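Local coordinates for protein alkaline phosphatase D (Bacillus subtilis, PDB 2YEQ) that hydrolyses phosphate esters as an alkaline phosphatase and phosphodiesterase, using an active site that contains iron and calcium, at residues L145-G150 with V375-D380; V206-H211 with M259-H264; L276-Y281 with A329-F334. All blocks are in the same frame, centred on the assembly; numbering follows the deposited sequence.

Interaction 1 (L145-G150 with V375-D380). With CA (calcium ion), chain B.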
# COMPACT_ATOMS: atom_id res chain seq x y z
N LEU A 145 3.23 11.45 -7.40
CA LEU A 145 2.15 10.63 -6.83
C LEU A 145 2.64 9.78 -5.69
O LEU A 145 3.84 9.72 -5.39
CB LEU A 145 1.42 9.82 -7.91
CG LEU A 145 2.16 8.84 -8.83
CD1 LEU A 145 2.35 7.54 -8.13
CD2 LEU A 145 1.36 8.61 -10.09
N VAL A 146 1.69 9.17 -4.98
CA VAL A 146 1.95 8.27 -3.89
C VAL A 146 1.21 6.95 -4.17
O VAL A 146 0.08 6.97 -4.69
CB VAL A 146 1.45 8.86 -2.55
CG1 VAL A 146 1.51 7.83 -1.43
CG2 VAL A 146 2.28 10.09 -2.18
N PHE A 147 1.87 5.83 -3.85
CA PHE A 147 1.26 4.50 -3.84
C PHE A 147 1.09 4.00 -2.42
O PHE A 147 1.98 4.12 -1.59
CB PHE A 147 2.16 3.46 -4.54
CG PHE A 147 2.24 3.62 -6.02
CD1 PHE A 147 1.29 3.05 -6.84
CD2 PHE A 147 3.29 4.31 -6.61
CE1 PHE A 147 1.35 3.19 -8.20
CE2 PHE A 147 3.37 4.45 -8.00
CZ PHE A 147 2.40 3.88 -8.78
N HIS A 148 -0.07 3.43 -2.12
CA HIS A 148 -0.23 2.70 -0.89
C HIS A 148 -0.42 1.22 -1.26
O HIS A 148 -1.21 0.89 -2.13
CB HIS A 148 -1.37 3.24 -0.04
CG HIS A 148 -1.25 2.86 1.40
ND1 HIS A 148 -1.56 1.60 1.85
CD2 HIS A 148 -0.81 3.55 2.47
CE1 HIS A 148 -1.32 1.53 3.15
NE2 HIS A 148 -0.86 2.70 3.55
N LEU A 149 0.35 0.36 -0.60
CA LEU A 149 0.45 -1.06 -1.00
C LEU A 149 -0.21 -2.02 -0.01
O LEU A 149 -0.04 -3.24 -0.13
CB LEU A 149 1.91 -1.47 -1.16
CG LEU A 149 2.71 -0.65 -2.19
CD1 LEU A 149 4.14 -1.22 -2.29
CD2 LEU A 149 2.02 -0.59 -3.54
N GLY A 150 -0.92 -1.48 0.98
CA GLY A 150 -1.83 -2.30 1.85
C GLY A 150 -1.65 -2.08 3.34
O GLY A 150 -0.73 -1.39 3.78
N VAL A 375 10.62 -3.50 -12.17
CA VAL A 375 10.79 -3.15 -10.78
C VAL A 375 9.55 -3.57 -10.00
O VAL A 375 8.44 -3.33 -10.45
CB VAL A 375 11.02 -1.63 -10.63
CG1 VAL A 375 10.99 -1.23 -9.16
CG2 VAL A 375 12.38 -1.21 -11.33
N VAL A 376 9.77 -4.16 -8.85
CA VAL A 376 8.69 -4.63 -7.97
C VAL A 376 8.73 -3.82 -6.70
O VAL A 376 9.77 -3.73 -6.08
CB VAL A 376 8.84 -6.14 -7.65
CG1 VAL A 376 7.67 -6.62 -6.76
CG2 VAL A 376 8.89 -6.95 -8.96
N LEU A 377 7.59 -3.22 -6.35
CA LEU A 377 7.38 -2.53 -5.09
C LEU A 377 6.51 -3.38 -4.18
O LEU A 377 5.50 -3.94 -4.63
CB LEU A 377 6.66 -1.20 -5.36
CG LEU A 377 7.09 -0.35 -6.56
CD1 LEU A 377 6.21 0.91 -6.63
CD2 LEU A 377 8.57 -0.01 -6.49
N THR A 378 6.86 -3.42 -2.91
CA THR A 378 6.32 -4.35 -1.94
C THR A 378 6.15 -3.72 -0.55
O THR A 378 6.91 -2.83 -0.19
CB THR A 378 7.31 -5.51 -1.77
OG1 THR A 378 7.54 -6.09 -3.04
CG2 THR A 378 6.82 -6.53 -0.79
N GLY A 379 5.18 -4.19 0.23
CA GLY A 379 5.08 -3.84 1.63
C GLY A 379 5.04 -5.09 2.48
O GLY A 379 5.89 -5.97 2.34
N ASP A 380 4.09 -5.13 3.41
CA ASP A 380 3.70 -6.33 4.21
C ASP A 380 4.63 -6.75 5.32
O ASP A 380 4.17 -7.10 6.41
CB ASP A 380 3.34 -7.53 3.31
CG ASP A 380 2.80 -8.73 4.12
OD1 ASP A 380 1.67 -8.64 4.69
OD2 ASP A 380 3.55 -9.74 4.21
CA CA B . -0.21 -7.32 5.26
O HOH W 1 0.61 -5.21 4.06
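Leu149 lies against Leu377 where the two central sheets of the calcineurin-like phosphatase fold face each other. Strand 145-148 belongs to one sheet and strand 374-378 to the other. No hydrogen bond crosses between the two segments. The contact is buried and apolar, made by leucine and phenylalanine side chains and by backbone. Leu149 has the largest share. Its CG stands anti to the carbonyl carbon (chi1 -58°), and the chain runs on extended to CD1, the methyl that does the touching. Leu149 CD1 meets the backbone of the second strand more than its side chain. It is 3.6 Å from Thr378 N and 3.7 Å from Leu377 C. It also comes to 4.0 Å from Gly379 N, just past the strand end. Leu377 CB is its side-chain neighbour, 4.0 Å from Leu149 CD1.

Farther from the metals, Leu377 turns its own CD1 to the Phe147 ring. This touch is looser, with Phe147 CD2 at 4.5 Å from Leu377 CD1, and the methyl comes in obliquely. The ring is also packed by Phe119 and Phe273. CB of Thr378 points away from 145-150, and its OG1 is hydrogen-bonded to Glu404.

Both segments leave their strands towards the active site. Gly150 N donates to His148 ND1 at 3.3 Å, tilted out of the imidazole plane. On the other segment, Asp380 joins Asp151, Asp209 and Asp210 round a calcium ion. The bond is made by Asp380 OD1, 2.4 Å from the calcium ion.

Interaction 2 (V206-H211 with M259-H264). With CA (calcium ion), chain B; CA (calcium ion), chain C; PE5 (3,6,9,12,15,18,21,24-octaoxahexacosan-1-ol), chain V.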
# COMPACT_ATOMS: atom_id res chain seq x y z
N VAL A 206 -3.95 3.58 -4.67
CA VAL A 206 -3.99 2.64 -3.56
C VAL A 206 -4.31 1.22 -4.03
O VAL A 206 -5.05 1.02 -5.00
CB VAL A 206 -5.04 3.10 -2.48
CG1 VAL A 206 -4.66 4.50 -1.93
CG2 VAL A 206 -6.45 3.14 -3.09
N THR A 207 -3.75 0.24 -3.32
CA THR A 207 -4.19 -1.15 -3.43
C THR A 207 -4.08 -1.75 -2.05
O THR A 207 -3.31 -1.26 -1.23
CB THR A 207 -3.38 -1.94 -4.47
OG1 THR A 207 -3.96 -3.24 -4.60
CG2 THR A 207 -1.85 -2.01 -4.10
N TRP A 208 -4.90 -2.76 -1.76
CA TRP A 208 -5.02 -3.25 -0.37
C TRP A 208 -4.16 -4.49 -0.19
O TRP A 208 -3.72 -5.08 -1.17
CB TRP A 208 -6.48 -3.58 -0.04
CG TRP A 208 -7.20 -4.41 -1.03
CD1 TRP A 208 -6.73 -5.49 -1.72
CD2 TRP A 208 -8.56 -4.24 -1.45
NE1 TRP A 208 -7.71 -5.99 -2.55
CE2 TRP A 208 -8.84 -5.24 -2.40
CE3 TRP A 208 -9.57 -3.34 -1.10
CZ2 TRP A 208 -10.08 -5.35 -3.02
CZ3 TRP A 208 -10.80 -3.44 -1.72
CH2 TRP A 208 -11.05 -4.46 -2.67
N ASP A 209 -3.95 -4.88 1.05
CA ASP A 209 -3.42 -6.20 1.37
C ASP A 209 -4.45 -6.88 2.29
O ASP A 209 -5.65 -6.77 2.02
CB ASP A 209 -2.01 -6.15 1.98
CG ASP A 209 -1.34 -7.54 2.03
OD1 ASP A 209 -1.55 -8.35 1.08
OD2 ASP A 209 -0.64 -7.83 3.07
N ASP A 210 -4.01 -7.57 3.34
CA ASP A 210 -4.96 -8.40 4.13
C ASP A 210 -5.74 -7.65 5.17
O ASP A 210 -6.93 -7.91 5.35
CB ASP A 210 -4.29 -9.64 4.78
CG ASP A 210 -3.02 -9.33 5.52
OD1 ASP A 210 -2.37 -8.28 5.23
OD2 ASP A 210 -2.65 -10.13 6.41
N HIS A 211 -5.08 -6.71 5.86
CA HIS A 211 -5.67 -6.10 7.03
C HIS A 211 -6.79 -5.10 6.76
O HIS A 211 -7.51 -4.72 7.69
CB HIS A 211 -4.61 -5.52 7.94
CG HIS A 211 -3.86 -6.55 8.72
ND1 HIS A 211 -4.44 -7.27 9.76
CD2 HIS A 211 -2.56 -6.94 8.67
CE1 HIS A 211 -3.51 -8.04 10.31
NE2 HIS A 211 -2.38 -7.87 9.66
N MET A 259 -14.76 -6.74 -6.18
CA MET A 259 -14.37 -5.35 -6.44
C MET A 259 -13.14 -5.26 -7.34
O MET A 259 -12.09 -5.85 -7.04
CB MET A 259 -14.11 -4.66 -5.10
CG MET A 259 -13.75 -3.19 -5.21
SD MET A 259 -13.82 -2.35 -3.61
CE MET A 259 -12.75 -0.93 -3.96
N GLN A 260 -13.26 -4.52 -8.45
CA GLN A 260 -12.16 -4.40 -9.40
C GLN A 260 -11.15 -3.38 -8.86
O GLN A 260 -11.40 -2.19 -8.89
CB GLN A 260 -12.67 -3.97 -10.77
CG GLN A 260 -11.59 -3.88 -11.85
CD GLN A 260 -10.91 -5.22 -12.05
OE1 GLN A 260 -11.58 -6.23 -12.23
NE2 GLN A 260 -9.60 -5.24 -12.01
N LEU A 261 -10.02 -3.86 -8.34
CA LEU A 261 -8.99 -2.98 -7.85
C LEU A 261 -7.71 -3.05 -8.71
O LEU A 261 -7.06 -2.03 -8.92
CB LEU A 261 -8.66 -3.26 -6.40
CG LEU A 261 -7.90 -2.17 -5.64
CD1 LEU A 261 -8.65 -0.81 -5.65
CD2 LEU A 261 -7.62 -2.61 -4.24
N TYR A 262 -7.34 -4.22 -9.22
CA TYR A 262 -6.16 -4.24 -10.08
C TYR A 262 -6.37 -3.38 -11.32
O TYR A 262 -7.46 -3.31 -11.87
CB TYR A 262 -5.66 -5.66 -10.39
CG TYR A 262 -6.46 -6.50 -11.34
CD1 TYR A 262 -6.31 -6.37 -12.71
CD2 TYR A 262 -7.29 -7.51 -10.86
CE1 TYR A 262 -7.00 -7.20 -13.60
CE2 TYR A 262 -7.98 -8.34 -11.72
CZ TYR A 262 -7.84 -8.19 -13.07
OH TYR A 262 -8.53 -9.03 -13.89
N ARG A 263 -5.32 -2.65 -11.70
CA ARG A 263 -5.44 -1.69 -12.77
C ARG A 263 -4.06 -1.24 -13.26
O ARG A 263 -3.04 -1.51 -12.63
CB ARG A 263 -6.26 -0.47 -12.34
CG ARG A 263 -5.75 0.23 -11.09
CD ARG A 263 -6.90 0.97 -10.38
NE ARG A 263 -6.49 1.89 -9.30
CZ ARG A 263 -6.06 1.56 -8.10
NH1 ARG A 263 -5.93 0.29 -7.70
NH2 ARG A 263 -5.78 2.51 -7.24
N HIS A 264 -4.06 -0.61 -14.42
CA HIS A 264 -2.83 -0.25 -15.10
C HIS A 264 -2.84 1.19 -15.61
O HIS A 264 -3.86 1.70 -16.02
CB HIS A 264 -2.57 -1.24 -16.25
CG HIS A 264 -1.53 -0.78 -17.21
ND1 HIS A 264 -1.81 0.03 -18.29
CD2 HIS A 264 -0.19 -1.00 -17.25
CE1 HIS A 264 -0.70 0.28 -18.95
NE2 HIS A 264 0.31 -0.33 -18.34
CA CA B . -0.21 -7.32 5.26
CA CA C . -0.81 -10.61 7.67
C50 PE5 V . -10.54 -6.28 -16.58
O1 PE5 V . -10.12 -5.21 -15.74
C1 PE5 V . -9.01 -4.46 -16.26
C2 PE5 V . -8.51 -3.45 -15.21
O2 PE5 V . -9.21 -2.21 -15.36
C3 PE5 V . -9.33 -1.40 -14.18
C4 PE5 V . -10.56 -0.52 -14.24
O HOH W 1 0.61 -5.21 4.06
O HOH W 2 0.90 -11.07 9.03
O HOH W 3 0.52 -10.86 5.74
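Met259, in the loop before strand 263-267, runs along the rim of the Trp208 indole. Trp208 lies in the loop that leads from strand 203-206 to the calcium ligands. Strands 203-206 and 263-267 belong to different central sheets, the latter as an outermost strand, so the contact bridges the two sheets. Met259 CG is anti to the backbone N (chi1 -178°) and the chain beyond is extended, which carries each atom in turn past the six-membered ring. Met259 CB and CG are both 3.9 Å from Trp208 CH2. The sulfur comes closer, with Met259 SD 3.6 Å from Trp208 CH2, and sits near the ring plane. This is a Met-aromatic contact at the edge. The terminal methyl passes on, with Met259 CE 3.9 Å from Trp208 CZ3. Tyr239, Tyr242 and Tyr243 of helix 228-245 also pack on this methionine.

Leu261 takes a face of the same indole. Its CD2 lies over the five-membered ring, 16° off the ring normal, and makes a CH-pi contact. Trp208 CD2 and Leu261 CD2 are 3.4 Å apart.

The polar part of the contact is the Arg263 guanidinium, which grips one carbonyl oxygen end-on. Arg263 NH2 donates to Val206 O at 2.8 Å. Arg263 NH1 reaches Val206 O at 2.9 Å, and the oxygen lies in the guanidinium plane. NH1 has a second acceptor, Leu261 O, while NH2 forms a salt bridge with Asp17.

Past Trp208 the first segment enters the metal site. Asp209 OD2 and Asp210 OD1 bind one calcium ion, and Asp210 OD2 binds a second. Arg263 thus satisfies buried backbone carbonyls, with its charge probably offset by Asp17. Leu261 over a face and Met259 at the edge, with the NE1 hydrogen bond to Asp277, probably hold the indole in place.

Interaction 3 (L276-Y281 with A329-F334)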
# COMPACT_ATOMS: atom_id res chain seq x y z
N LEU A 276 -1.36 -4.47 -8.70
CA LEU A 276 -1.88 -5.81 -8.56
C LEU A 276 -2.75 -5.95 -7.31
O LEU A 276 -2.74 -5.07 -6.38
CB LEU A 276 -0.73 -6.81 -8.46
CG LEU A 276 0.35 -6.76 -9.56
CD1 LEU A 276 1.36 -7.90 -9.37
CD2 LEU A 276 -0.26 -6.76 -10.95
N ASP A 277 -3.49 -7.06 -7.30
CA ASP A 277 -4.31 -7.49 -6.16
C ASP A 277 -4.02 -8.96 -5.92
O ASP A 277 -4.51 -9.83 -6.63
CB ASP A 277 -5.78 -7.22 -6.51
CG ASP A 277 -6.77 -7.60 -5.38
OD1 ASP A 277 -6.37 -8.18 -4.36
OD2 ASP A 277 -7.96 -7.27 -5.58
N THR A 278 -3.19 -9.23 -4.91
CA THR A 278 -2.75 -10.56 -4.61
C THR A 278 -3.52 -11.20 -3.45
O THR A 278 -3.11 -12.24 -2.95
CB THR A 278 -1.22 -10.59 -4.30
OG1 THR A 278 -0.93 -9.77 -3.15
CG2 THR A 278 -0.39 -10.10 -5.55
N ARG A 279 -4.61 -10.55 -3.01
CA ARG A 279 -5.49 -11.09 -1.98
C ARG A 279 -6.80 -11.63 -2.50
O ARG A 279 -7.24 -12.69 -2.04
CB ARG A 279 -5.86 -10.04 -0.92
CG ARG A 279 -4.77 -9.76 0.06
CD ARG A 279 -4.45 -10.88 0.97
NE ARG A 279 -3.18 -10.61 1.64
CZ ARG A 279 -2.45 -11.49 2.31
NH1 ARG A 279 -2.84 -12.76 2.50
NH2 ARG A 279 -1.29 -11.10 2.80
N GLN A 280 -7.47 -10.88 -3.36
CA GLN A 280 -8.88 -11.12 -3.66
C GLN A 280 -9.15 -12.47 -4.40
O GLN A 280 -10.29 -13.02 -4.34
CB GLN A 280 -9.44 -9.97 -4.48
CG GLN A 280 -10.95 -10.02 -4.70
CD GLN A 280 -11.50 -8.81 -5.39
OE1 GLN A 280 -10.78 -7.79 -5.62
NE2 GLN A 280 -12.76 -8.86 -5.71
N TYR A 281 -8.14 -12.95 -5.12
CA TYR A 281 -8.27 -14.11 -5.99
C TYR A 281 -7.33 -15.25 -5.64
O TYR A 281 -7.40 -16.31 -6.25
CB TYR A 281 -8.03 -13.71 -7.44
CG TYR A 281 -8.66 -12.41 -7.84
CD1 TYR A 281 -10.02 -12.30 -8.09
CD2 TYR A 281 -7.87 -11.26 -7.95
CE1 TYR A 281 -10.59 -11.08 -8.44
CE2 TYR A 281 -8.42 -10.06 -8.31
CZ TYR A 281 -9.78 -9.95 -8.55
OH TYR A 281 -10.28 -8.71 -8.93
N ALA A 329 3.38 -2.85 -8.80
CA ALA A 329 3.07 -2.23 -7.51
C ALA A 329 2.16 -3.23 -6.80
O ALA A 329 1.01 -3.37 -7.19
CB ALA A 329 2.35 -0.93 -7.72
N GLN A 330 2.68 -3.88 -5.78
CA GLN A 330 1.96 -5.00 -5.18
C GLN A 330 2.30 -5.16 -3.71
O GLN A 330 2.95 -4.28 -3.12
CB GLN A 330 2.19 -6.28 -6.00
CG GLN A 330 3.64 -6.73 -6.11
CD GLN A 330 4.03 -7.64 -4.99
OE1 GLN A 330 3.34 -8.64 -4.71
NE2 GLN A 330 5.11 -7.29 -4.31
N GLN A 331 1.85 -6.26 -3.09
CA GLN A 331 1.73 -6.34 -1.65
C GLN A 331 2.83 -7.01 -0.90
O GLN A 331 3.20 -6.58 0.20
CB GLN A 331 0.42 -7.08 -1.29
CG GLN A 331 -0.86 -6.37 -1.69
CD GLN A 331 -1.16 -6.35 -3.17
OE1 GLN A 331 -0.71 -7.21 -3.95
NE2 GLN A 331 -1.96 -5.36 -3.59
N ILE A 332 3.32 -8.13 -1.45
CA ILE A 332 4.06 -9.10 -0.66
C ILE A 332 5.45 -9.44 -1.24
O ILE A 332 5.74 -9.22 -2.41
CB ILE A 332 3.21 -10.40 -0.49
CG1 ILE A 332 2.65 -10.85 -1.82
CG2 ILE A 332 2.07 -10.21 0.57
CD1 ILE A 332 2.19 -12.33 -1.85
N PHE A 333 6.29 -9.99 -0.39
CA PHE A 333 7.70 -10.26 -0.72
C PHE A 333 7.83 -11.16 -1.96
O PHE A 333 7.37 -12.30 -1.97
CB PHE A 333 8.38 -10.84 0.49
CG PHE A 333 9.87 -10.58 0.56
CD1 PHE A 333 10.76 -11.25 -0.26
CD2 PHE A 333 10.38 -9.71 1.51
CE1 PHE A 333 12.15 -11.02 -0.16
CE2 PHE A 333 11.75 -9.50 1.63
CZ PHE A 333 12.63 -10.14 0.77
N PHE A 334 8.47 -10.62 -3.00
CA PHE A 334 8.55 -11.28 -4.30
C PHE A 334 9.83 -12.14 -4.47
O PHE A 334 9.77 -13.23 -5.07
CB PHE A 334 8.50 -10.24 -5.41
CG PHE A 334 8.47 -10.81 -6.79
CD1 PHE A 334 7.27 -11.21 -7.36
CD2 PHE A 334 9.63 -10.91 -7.55
CE1 PHE A 334 7.24 -11.74 -8.65
CE2 PHE A 334 9.60 -11.44 -8.83
CZ PHE A 334 8.42 -11.84 -9.39
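Leu276 and Ala329 carry two parallel neighbouring strands, 271-275 and 325-329, into loops beside the metal site. Leu276 N donates to Ala329 O at 3.0 Å, one last sheet-like bond. Beyond it the Gln331 side chain takes over, bent at chi2 (72°) so that its amide lies alongside the other loop. Gln331 NE2 donates to Leu276 O at 2.9 Å in a nearly straight bond, from above the carbonyl plane. Thr278 OG1 gives its proton to Gln331 OE1 at 2.7 Å, also from above the plane. Thr278 N adds a weak bond to the same oxygen. One amide is thus held at both ends.

Leu276 CD1 packs on Gln330 CB at 3.8 Å. Asp277 OD1 shapes its loop by an Asx turn, accepting from Arg279 N at 3.2 Å and also from Gln280 N. Both donors come from one face of the carboxylate. Arg279 NH2 lies 4.1 Å from Ile332 CG2, and Arg279 NE forms a salt bridge with the calcium ligand Asp209. Leu276 rests on Gln310 and Trp313 of helix 308-320, and Gln330 packs against Val376 of strand 374-378, the next strand of the sheet.

From the N terminus, the chain first reaches 145-150, which interaction 1 pairs with 375-380 much later. Interactions 2 and 3 both lie inside this long loop. Interaction 2 closes a shorter loop, holding helix 228-245, before interaction 3 opens. Interaction 3 then closes another, holding helix 308-320. The two follow in series and do not cross. Interaction 1 joins the two central sheets. Interaction 2 ties the loop after strand 203-206 to the start of strand 263-267, and interaction 3 joins the loops after strands 271-275 and 325-329. His148 O probably bonds Thr207 N, linking interactions 1 and 2. Leu377 O probably accepts from Gln330 N, linking 1 and 3. Interactions 1 and 2 supply ligands to one calcium ion.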